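Local coordinates for protein ditrans,polycis-undecaprenyl-diphosphate synthase ((2E,6E)-farnesyl-diphosphate specific) (Acinetobacter baumannii, PDB 6ACS) that probably condenses isopentenyl diphosphate units onto farnesyl diphosphate to make undecaprenyl diphosphate, the precursor of the lipid carrier for bacterial cell-wall synthesis, at residues B[44-49]-B[95-100]. Sequence-based numbering, arbitrary orientation.
Sequences PIVEHC and FNIALR
Glu47 lays its aliphatic stem over one face of the Phe95 ring, with CG 4.1 Å from the ring centroid and 28° off the ring normal, a CH-pi contact displaced toward the outer end of the ring. The nearest ring atom is CZ, 3.7 Å from Glu47 CG. Beyond CG the chain runs on extended, which carries the carboxylate past the CZ end of the ring, roughly parallel to it (planes 19° apart) but not over its face; Glu47 CD lies 3.7 Å from Phe95 CZ. Glu47 OE2 is engaged in a salt bridge with Arg91 of helix 71-95. This placement holds for one of two conformers of Glu47, and the Phe95 ring is poorly ordered, so this contact is probably somewhat mobile.

Deeper in, Val46 and Ile97 touch through single methyl groups. Val46 CG1, anti to the backbone N (chi1 171°), meets Ile97 CD1 at 3.4 Å, tighter than usual for two carbons. Both residues are buried, and they also pack on strand 129-134, Val46 against Met129 and Ile97 against Leu131. No hydrogen bond crosses between the segments. Asn96, with positive phi, closes helix 71-95 in a Schellman motif and turns the chain into strand 97-102, at one edge of the sheet within this chain. The contact thereby joins helix 42-52 to a helix-to-strand turn beside the six-stranded parallel sheet, in the alpha/beta fold of cis-prenyltransferases.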
loop_
_atom_site.group_PDB
_atom_site.type_symbol
_atom_site.label_atom_id
_atom_site.label_comp_id
_atom_site.label_asym_id
_atom_site.label_seq_id
_atom_site.Cartn_x
_atom_site.Cartn_y
_atom_site.Cartn_z
ATOM N N PRO B 44 19.105 18.157 6.842
ATOM C CA PRO B 44 19.750 17.262 7.820
ATOM C C PRO B 44 19.330 15.820 7.659
ATOM O O PRO B 44 20.127 14.911 7.938
ATOM C CB PRO B 44 19.283 17.816 9.177
ATOM C CG PRO B 44 18.789 19.189 8.897
ATOM C CD PRO B 44 18.293 19.196 7.502
ATOM N N ILE B 45 18.093 15.594 7.197
ATOM C CA ILE B 45 17.586 14.243 6.977
ATOM C C ILE B 45 18.329 13.589 5.821
ATOM O O ILE B 45 18.770 12.432 5.906
ATOM C CB ILE B 45 16.072 14.291 6.700
ATOM C CG1 ILE B 45 15.330 14.989 7.847
ATOM C CG2 ILE B 45 15.516 12.893 6.361
ATOM C CD1 ILE B 45 15.541 14.397 9.160
ATOM N N VAL B 46 18.457 14.323 4.714
ATOM C CA VAL B 46 19.218 13.836 3.571
ATOM C C VAL B 46 20.639 13.480 3.988
ATOM O O VAL B 46 21.180 12.425 3.614
ATOM C CB VAL B 46 19.210 14.891 2.451
ATOM C CG1 VAL B 46 20.169 14.491 1.357
ATOM C CG2 VAL B 46 17.786 15.093 1.920
ATOM N N GLU B 47 21.280 14.378 4.743
ATOM C CA GLU B 47 22.658 14.125 5.171
ATOM C C GLU B 47 22.756 12.911 6.089
ATOM O O GLU B 47 23.722 12.139 6.006
ATOM C CB GLU B 47 23.246 15.372 5.841
ATOM C CG GLU B 47 23.301 16.547 4.850
ATOM C CD GLU B 47 23.674 17.879 5.475
ATOM O OE1 GLU B 47 24.371 17.884 6.506
ATOM O OE2 GLU B 47 23.268 18.926 4.919
ATOM N N HIS B 48 21.756 12.699 6.952
ATOM C CA HIS B 48 21.805 11.510 7.796
ATOM C C HIS B 48 21.660 10.245 6.956
ATOM O O HIS B 48 22.323 9.230 7.218
ATOM C CB HIS B 48 20.726 11.572 8.879
ATOM C CG HIS B 48 20.875 10.510 9.925
ATOM N ND1 HIS B 48 21.921 10.495 10.822
ATOM C CD2 HIS B 48 20.132 9.410 10.195
ATOM C CE1 HIS B 48 21.798 9.449 11.623
ATOM N NE2 HIS B 48 20.725 8.771 11.260
ATOM N N CYS B 49 20.788 10.286 5.942
ATOM C CA CYS B 49 20.641 9.123 5.073
ATOM C C CYS B 49 21.961 8.796 4.387
ATOM O O CYS B 49 22.349 7.627 4.299
ATOM C CB CYS B 49 19.535 9.364 4.042
ATOM S SG CYS B 49 17.876 9.320 4.778
ATOM N N PHE B 95 27.404 15.811 -1.840
ATOM C CA PHE B 95 27.197 14.551 -1.136
ATOM C C PHE B 95 27.073 13.346 -2.069
ATOM O O PHE B 95 26.788 12.243 -1.593
ATOM C CB PHE B 95 25.960 14.646 -0.238
ATOM C CG PHE B 95 26.136 15.570 0.936
ATOM C CD1 PHE B 95 26.757 15.131 2.095
ATOM C CD2 PHE B 95 25.677 16.879 0.880
ATOM C CE1 PHE B 95 26.922 15.980 3.176
ATOM C CE2 PHE B 95 25.837 17.733 1.958
ATOM C CZ PHE B 95 26.460 17.282 3.108
ATOM N N ASN B 96 27.314 13.525 -3.369
ATOM C CA ASN B 96 27.259 12.436 -4.349
ATOM C C ASN B 96 25.869 11.790 -4.369
ATOM O O ASN B 96 25.726 10.560 -4.355
ATOM C CB ASN B 96 28.353 11.398 -4.084
ATOM C CG ASN B 96 28.632 10.519 -5.294
ATOM O OD1 ASN B 96 28.734 9.297 -5.179
ATOM N ND2 ASN B 96 28.753 11.139 -6.462
ATOM N N ILE B 97 24.843 12.643 -4.419
ATOM C CA ILE B 97 23.436 12.242 -4.442
ATOM C C ILE B 97 22.883 12.493 -5.836
ATOM O O ILE B 97 23.123 13.554 -6.418
ATOM C CB ILE B 97 22.597 13.034 -3.430
ATOM C CG1 ILE B 97 23.101 12.817 -2.012
ATOM C CG2 ILE B 97 21.102 12.630 -3.527
ATOM C CD1 ILE B 97 22.530 13.819 -1.057
ATOM N N ALA B 98 22.152 11.520 -6.368
ATOM C CA ALA B 98 21.454 11.668 -7.641
ATOM C C ALA B 98 20.035 12.150 -7.375
ATOM O O ALA B 98 19.332 11.580 -6.534
ATOM C CB ALA B 98 21.427 10.341 -8.401
ATOM N N LEU B 99 19.609 13.174 -8.107
ATOM C CA LEU B 99 18.260 13.703 -7.980
ATOM C C LEU B 99 17.340 13.072 -9.020
ATOM O O LEU B 99 17.712 12.925 -10.191
ATOM C CB LEU B 99 18.276 15.222 -8.153
ATOM C CG LEU B 99 17.049 16.027 -7.740
ATOM C CD1 LEU B 99 16.607 15.657 -6.333
ATOM C CD2 LEU B 99 17.379 17.504 -7.829
ATOM N N ARG B 100 16.129 12.716 -8.588
ATOM C CA ARG B 100 15.127 12.131 -9.465
ATOM C C ARG B 100 13.770 12.740 -9.139
ATOM O O ARG B 100 13.536 13.200 -8.020
ATOM C CB ARG B 100 15.100 10.603 -9.288
ATOM C CG ARG B 100 14.266 9.875 -10.313
ATOM C CD ARG B 100 14.247 8.363 -10.083
ATOM N NE ARG B 100 15.563 7.743 -10.191
ATOM C CZ ARG B 100 15.759 6.439 -10.369
ATOM N NH1 ARG B 100 14.719 5.618 -10.468
ATOM N NH2 ARG B 100 16.992 5.955 -10.447
#